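Local coordinates for putative peptidyl-arginine deiminase family protein (Campylobacter jejuni subsp. jejuni serotype O:2, PDB 6B10) that probably hydrolyses agmatine to N-carbamoylputrescine and ammonia, a step in the biosynthesis of putrescine and other polyamines, at residues A[231-234]-A[235-239]; A[213-216]-A[217-221]. All coordinates share one frame; numbering follows the deposited sequence.

The chain meets interaction 2 first and finishes it before interaction 1 begins, so the two stand in series, neither nested nor crossed. At 213-221 a tight turn closes the beta hairpin of strands 212-216 and 219-224. The second hairpin strand leads through a loop to helix 233-244, whose start, with the residues just before it, makes interaction 1 at 231-239, and the chain returns along strand 249-254, parallel to 219-224. The hairpin thus supplies the opening strand of a beta-alpha-beta unit. The two centres lie about 20 Å apart and the contacts do not touch, but strand 219-224 belongs to the hairpin and also lies against the helix, L236 packing on C223.

Interaction 1 (A[231-234]-A[235-239])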
ATOM      1  N   GLU A 231       6.906 -23.973   1.418  1.00 44.95           N
ATOM      2  CA  GLU A 231       6.682 -23.772  -0.022  1.00 46.92           C
ATOM      3  C   GLU A 231       7.146 -22.403  -0.536  1.00 44.47           C
ATOM      4  O   GLU A 231       7.395 -22.238  -1.728  1.00 44.00           O
ATOM      5  CB  GLU A 231       5.204 -23.989  -0.381  1.00 48.59           C
ATOM      6  CG  GLU A 231       4.230 -23.015   0.266  1.00 50.83           C
ATOM      7  CD  GLU A 231       2.784 -23.331  -0.069  1.00 53.79           C
ATOM      8  OE1 GLU A 231       2.508 -23.724  -1.224  1.00 57.27           O
ATOM      9  OE2 GLU A 231       1.922 -23.181   0.822  1.00 54.91           O
ATOM     10  N   HIS A 232       7.258 -21.431   0.366  1.00 42.98           N
ATOM     11  CA  HIS A 232       7.778 -20.106   0.023  1.00 40.95           C
ATOM     12  C   HIS A 232       9.290 -20.059  -0.160  1.00 39.71           C
ATOM     13  O   HIS A 232       9.801 -19.077  -0.693  1.00 38.95           O
ATOM     14  CB  HIS A 232       7.404 -19.099   1.108  1.00 40.60           C
ATOM     15  CG  HIS A 232       5.940 -18.835   1.211  1.00 39.61           C
ATOM     16  ND1 HIS A 232       5.152 -19.384   2.197  1.00 39.46           N
ATOM     17  CD2 HIS A 232       5.118 -18.069   0.456  1.00 39.82           C
ATOM     18  CE1 HIS A 232       3.908 -18.964   2.047  1.00 39.11           C
ATOM     19  NE2 HIS A 232       3.861 -18.164   0.998  1.00 38.81           N
ATOM     20  N   TYR A 233      10.008 -21.090   0.276  1.00 39.07           N
ATOM     21  CA  TYR A 233      11.471 -21.024   0.328  1.00 39.94           C
ATOM     22  C   TYR A 233      12.125 -20.684  -1.012  1.00 40.90           C
ATOM     23  O   TYR A 233      12.878 -19.713  -1.103  1.00 41.63           O
ATOM     24  CB  TYR A 233      12.075 -22.326   0.872  1.00 40.14           C
ATOM     25  CG  TYR A 233      13.578 -22.252   0.991  1.00 40.22           C
ATOM     26  CD1 TYR A 233      14.175 -21.652   2.092  1.00 40.67           C
ATOM     27  CD2 TYR A 233      14.407 -22.750  -0.015  1.00 40.99           C
ATOM     28  CE1 TYR A 233      15.552 -21.564   2.202  1.00 41.77           C
ATOM     29  CE2 TYR A 233      15.787 -22.670   0.086  1.00 41.62           C
ATOM     30  CZ  TYR A 233      16.354 -22.073   1.194  1.00 43.43           C
ATOM     31  OH  TYR A 233      17.724 -21.984   1.302  1.00 45.55           O
ATOM     32  N   LEU A 234      11.851 -21.489  -2.038  1.00 40.90           N
ATOM     33  CA  LEU A 234      12.528 -21.341  -3.335  1.00 41.20           C
ATOM     34  C   LEU A 234      12.061 -20.132  -4.160  1.00 38.01           C
ATOM     35  O   LEU A 234      12.896 -19.450  -4.755  1.00 37.98           O
ATOM     36  CB  LEU A 234      12.423 -22.633  -4.166  1.00 43.59           C
ATOM     37  CG  LEU A 234      13.177 -23.853  -3.611  1.00 46.13           C
ATOM     38  CD1 LEU A 234      12.824 -25.104  -4.405  1.00 46.95           C
ATOM     39  CD2 LEU A 234      14.688 -23.636  -3.602  1.00 46.63           C
ATOM     40  N   PRO A 235      10.739 -19.871  -4.215  1.00 34.96           N
ATOM     41  CA  PRO A 235      10.269 -18.644  -4.855  1.00 34.29           C
ATOM     42  C   PRO A 235      10.909 -17.386  -4.271  1.00 33.73           C
ATOM     43  O   PRO A 235      11.340 -16.514  -5.025  1.00 34.07           O
ATOM     44  CB  PRO A 235       8.770 -18.651  -4.571  1.00 35.09           C
ATOM     45  CG  PRO A 235       8.422 -20.089  -4.433  1.00 35.74           C
ATOM     46  CD  PRO A 235       9.621 -20.749  -3.827  1.00 35.60           C
ATOM     47  N   LEU A 236      10.979 -17.306  -2.945  1.00 33.08           N
ATOM     48  CA  LEU A 236      11.587 -16.156  -2.282  1.00 33.23           C
ATOM     49  C   LEU A 236      13.106 -16.148  -2.407  1.00 34.53           C
ATOM     50  O   LEU A 236      13.709 -15.078  -2.494  1.00 33.60           O
ATOM     51  CB  LEU A 236      11.152 -16.065  -0.814  1.00 31.79           C
ATOM     52  CG  LEU A 236       9.662 -15.744  -0.631  1.00 31.50           C
ATOM     53  CD1 LEU A 236       9.299 -15.702   0.843  1.00 31.69           C
ATOM     54  CD2 LEU A 236       9.281 -14.433  -1.310  1.00 31.04           C
ATOM     55  N   GLN A 237      13.729 -17.324  -2.431  1.00 35.76           N
ATOM     56  CA  GLN A 237      15.167 -17.385  -2.706  1.00 37.87           C
ATOM     57  C   GLN A 237      15.476 -16.893  -4.120  1.00 36.88           C
ATOM     58  O   GLN A 237      16.444 -16.165  -4.322  1.00 36.11           O
ATOM     59  CB  GLN A 237      15.733 -18.790  -2.480  1.00 39.37           C
ATOM     60  CG  GLN A 237      15.969 -19.123  -1.011  1.00 42.16           C
ATOM     61  CD  GLN A 237      17.085 -18.298  -0.373  1.00 43.77           C
ATOM     62  OE1 GLN A 237      18.074 -17.963  -1.020  1.00 45.40           O
ATOM     63  NE2 GLN A 237      16.928 -17.978   0.909  1.00 45.82           N
ATOM     64  N   LYS A 238      14.645 -17.271  -5.089  1.00 37.05           N
ATOM     65  CA  LYS A 238      14.806 -16.788  -6.464  1.00 38.51           C
ATOM     66  C   LYS A 238      14.557 -15.276  -6.573  1.00 36.75           C
ATOM     67  O   LYS A 238      15.298 -14.562  -7.252  1.00 36.10           O
ATOM     68  CB  LYS A 238      13.870 -17.534  -7.416  1.00 40.66           C
ATOM     69  CG  LYS A 238      14.274 -18.970  -7.708  1.00 42.67           C
ATOM     70  CD  LYS A 238      13.225 -19.644  -8.578  1.00 44.65           C
ATOM     71  CE  LYS A 238      13.415 -21.150  -8.635  1.00 47.00           C
ATOM     72  NZ  LYS A 238      12.218 -21.814  -9.217  1.00 48.38           N
ATOM     73  N   MET A 239      13.515 -14.794  -5.904  1.00 35.23           N
ATOM     74  CA  MET A 239      13.258 -13.356  -5.834  1.00 33.58           C
ATOM     75  C   MET A 239      14.465 -12.621  -5.248  1.00 33.32           C
ATOM     76  O   MET A 239      14.840 -11.558  -5.736  1.00 33.62           O
ATOM     77  CB  MET A 239      12.009 -13.063  -4.999  1.00 32.43           C
ATOM     78  CG  MET A 239      11.504 -11.631  -5.132  1.00 31.33           C
ATOM     79  SD  MET A 239      10.093 -11.293  -4.063  1.00 30.08           S
ATOM     80  CE  MET A 239      10.900 -11.231  -2.467  1.00 30.82           C
TER
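From H232 to L236, Y233 to Q237 and L234 to K238, successive i to i+4 backbone hydrogen bonds wind the chain into the opening of an alpha-helix, with K238 N 2.8 Å from L234 O at the tightest of the three. This is the start of helix 233-244, the connecting arm of a beta-alpha-beta crossover between the parallel strands 219-224 and 249-254. P235 illustrates why proline is tolerated in a first turn: it has no N-H to give, and the carbonyl that a donor there would have met, E231 O, instead faces P235 CD at 3.4 Å. The same CD also lies 3.4 Å from L234 CB, a tight approach set by the peptide link between them.

One turn along, Y233 and Q237 form a CH-pi contact. The tyrosine ring leaves the backbone with CG anti to N (chi1 -177°), and Q237 lays its CG over one ring face, 3.8 Å from the Y233 ring centroid and 18° off the normal. A bend at chi2 brings the Q237 amide over the hydroxyl end of the ring, its plane inclined 28° to it. A methylene therefore does the touching, while Q237 NE2 stays 4.1 Å from its nearest ring atom, Y233 CE1.

The buried side of the turn belongs to H232 and L236, with L236 CD1 resting 3.9 Å from H232 CB. The H232 imidazole has its polar partner in D230, whose OD1 is hydrogen-bonded to ND1, while L236 packs on C223 of strand 219-224. On the exposed side, K238 starts its extended chain alongside the L234 carbonyl: its CG lies 3.3 Å from L234 O, the oxygen that accepts its own backbone N-H.

Interaction 2 (A[213-216]-A[217-221]); sequences RFID and KNTIA
D216 holds its carboxylate between its own backbone N and carbonyl carbon (chi1 65°), while T219 sets OG1 beside its backbone N (chi1 -42°), and the two groups meet inside the type I turn that joins a beta hairpin. T219 OG1 donates to D216 OD1 at 2.6 Å, arriving on the syn side of the carboxylate. N218 N reaches the same D216 OD1 at 2.8 Å from the anti side and from the opposite face of the plane, completing an Asx turn. Two donors thus fix the rotation of the carboxylate. By comparison the backbone bond of the turn, T219 N to D216 O, is long at 3.3 Å, its donor standing well above the carbonyl plane.

Beyond the turn the two strands pair antiparallel, and R213 and A221 make a hydrogen-bonded pair with bonds in both directions. A beta bulge at I215 shifts the register, yet I215 N still gives a bond to T219 O (3.0 Å). The bulged side chain fits between two neighbours of the facing strand, CG1 against T219 CB and CG2 3.8 Å from A221 CB. On the other face F214 brings ring atom CE1 obliquely to I220 CG1, a close 3.4 Å.

F214 and I220 both press on L158 of strand 156-160, and F248 meets the F214 ring edge-to-face. The R213 guanidinium forms salt bridges with D150 and E15. Strand 219-224 is the middle of a three-stranded sheet, flanked antiparallel by 212-216 and parallel by 249-254, to which I220 is joined by backbone bonds with D249 and L251.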
ATOM      1  N   ARG A 213       9.582  -3.715  -1.111  1.00 21.10           N
ATOM      2  CA  ARG A 213       9.252  -2.311  -0.935  1.00 20.95           C
ATOM      3  C   ARG A 213      10.528  -1.494  -0.789  1.00 21.07           C
ATOM      4  O   ARG A 213      11.436  -1.907  -0.072  1.00 21.32           O
ATOM      5  CB  ARG A 213       8.461  -2.100   0.367  1.00 21.44           C
ATOM      6  CG  ARG A 213       7.185  -2.907   0.556  1.00 21.58           C
ATOM      7  CD  ARG A 213       6.021  -2.384  -0.272  1.00 21.56           C
ATOM      8  NE  ARG A 213       5.713  -0.994   0.035  1.00 21.20           N
ATOM      9  CZ  ARG A 213       4.994  -0.571   1.076  1.00 21.46           C
ATOM     10  NH1 ARG A 213       4.478  -1.417   1.959  1.00 21.52           N
ATOM     11  NH2 ARG A 213       4.808   0.727   1.248  1.00 21.77           N
ATOM     12  N   PHE A 214      10.597  -0.334  -1.433  1.00 20.20           N
ATOM     13  CA  PHE A 214      11.620   0.641  -1.086  1.00 20.65           C
ATOM     14  C   PHE A 214      11.325   1.224   0.290  1.00 20.70           C
ATOM     15  O   PHE A 214      10.173   1.561   0.602  1.00 19.38           O
ATOM     16  CB  PHE A 214      11.674   1.788  -2.095  1.00 21.06           C
ATOM     17  CG  PHE A 214      12.229   1.394  -3.428  1.00 21.49           C
ATOM     18  CD1 PHE A 214      13.593   1.210  -3.592  1.00 22.24           C
ATOM     19  CD2 PHE A 214      11.392   1.208  -4.519  1.00 21.95           C
ATOM     20  CE1 PHE A 214      14.114   0.842  -4.822  1.00 22.33           C
ATOM     21  CE2 PHE A 214      11.904   0.844  -5.753  1.00 22.17           C
ATOM     22  CZ  PHE A 214      13.268   0.662  -5.901  1.00 22.44           C
ATOM     23  N   ILE A 215      12.372   1.359   1.098  1.00 20.60           N
ATOM     24  CA  ILE A 215      12.271   2.045   2.386  1.00 20.86           C
ATOM     25  C   ILE A 215      13.075   3.346   2.415  1.00 21.90           C
ATOM     26  O   ILE A 215      12.839   4.204   3.266  1.00 22.40           O
ATOM     27  CB  ILE A 215      12.680   1.131   3.555  1.00 20.92           C
ATOM     28  CG1 ILE A 215      14.136   0.676   3.438  1.00 21.17           C
ATOM     29  CG2 ILE A 215      11.749  -0.063   3.612  1.00 21.16           C
ATOM     30  CD1 ILE A 215      14.604  -0.149   4.613  1.00 21.69           C
ATOM     31  N   ASP A 216      14.050   3.468   1.515  1.00 22.83           N
ATOM     32  CA  ASP A 216      14.613   4.765   1.147  1.00 23.08           C
ATOM     33  C   ASP A 216      15.049   4.683  -0.313  1.00 23.55           C
ATOM     34  O   ASP A 216      14.831   3.653  -0.958  1.00 22.75           O
ATOM     35  CB  ASP A 216      15.728   5.212   2.116  1.00 23.70           C
ATOM     36  CG  ASP A 216      16.966   4.314   2.091  1.00 23.77           C
ATOM     37  OD1 ASP A 216      17.352   3.773   1.036  1.00 24.02           O
ATOM     38  OD2 ASP A 216      17.583   4.177   3.155  1.00 25.39           O
ATOM     39  N   LYS A 217      15.620   5.758  -0.853  1.00 24.42           N
ATOM     40  CA  LYS A 217      15.948   5.802  -2.278  1.00 26.41           C
ATOM     41  C   LYS A 217      16.962   4.735  -2.695  1.00 26.32           C
ATOM     42  O   LYS A 217      17.024   4.384  -3.866  1.00 25.76           O
ATOM     43  CB  LYS A 217      16.475   7.183  -2.688  1.00 28.11           C
ATOM     44  CG  LYS A 217      17.884   7.500  -2.202  1.00 29.86           C
ATOM     45  CD  LYS A 217      18.258   8.935  -2.542  1.00 31.89           C
ATOM     46  CE  LYS A 217      19.724   9.202  -2.267  1.00 33.89           C
ATOM     47  NZ  LYS A 217      20.064  10.641  -2.455  1.00 36.44           N
ATOM     48  N   ASN A 218      17.737   4.221  -1.738  1.00 26.53           N
ATOM     49  CA  ASN A 218      18.782   3.241  -2.025  1.00 27.65           C
ATOM     50  C   ASN A 218      18.499   1.819  -1.559  1.00 26.30           C
ATOM     51  O   ASN A 218      19.333   0.946  -1.765  1.00 26.30           O
ATOM     52  CB  ASN A 218      20.105   3.694  -1.394  1.00 28.78           C
ATOM     53  CG  ASN A 218      20.568   5.034  -1.911  1.00 30.19           C
ATOM     54  OD1 ASN A 218      20.855   5.942  -1.135  1.00 34.48           O
ATOM     55  ND2 ASN A 218      20.631   5.171  -3.222  1.00 31.92           N
ATOM     56  N   THR A 219      17.348   1.573  -0.939  1.00 24.98           N
ATOM     57  CA  THR A 219      17.164   0.327  -0.192  1.00 24.29           C
ATOM     58  C   THR A 219      15.816  -0.345  -0.425  1.00 23.68           C
ATOM     59  O   THR A 219      14.767   0.305  -0.386  1.00 24.99           O
ATOM     60  CB  THR A 219      17.324   0.584   1.309  1.00 24.09           C
ATOM     61  OG1 THR A 219      18.433   1.464   1.525  1.00 24.59           O
ATOM     62  CG2 THR A 219      17.549  -0.709   2.061  1.00 24.62           C
ATOM     63  N   ILE A 220      15.857  -1.656  -0.639  1.00 22.45           N
ATOM     64  CA  ILE A 220      14.665  -2.467  -0.800  1.00 22.15           C
ATOM     65  C   ILE A 220      14.557  -3.484   0.331  1.00 22.47           C
ATOM     66  O   ILE A 220      15.488  -4.268   0.574  1.00 22.21           O
ATOM     67  CB  ILE A 220      14.662  -3.215  -2.146  1.00 22.11           C
ATOM     68  CG1 ILE A 220      14.556  -2.210  -3.293  1.00 22.34           C
ATOM     69  CG2 ILE A 220      13.492  -4.193  -2.206  1.00 22.32           C
ATOM     70  CD1 ILE A 220      14.753  -2.803  -4.669  1.00 22.50           C
ATOM     71  N   ALA A 221      13.415  -3.465   1.014  1.00 21.51           N
ATOM     72  CA  ALA A 221      13.096  -4.460   2.022  1.00 21.82           C
ATOM     73  C   ALA A 221      12.232  -5.502   1.351  1.00 22.22           C
ATOM     74  O   ALA A 221      11.288  -5.146   0.652  1.00 21.98           O
ATOM     75  CB  ALA A 221      12.346  -3.826   3.182  1.00 21.76           C
TER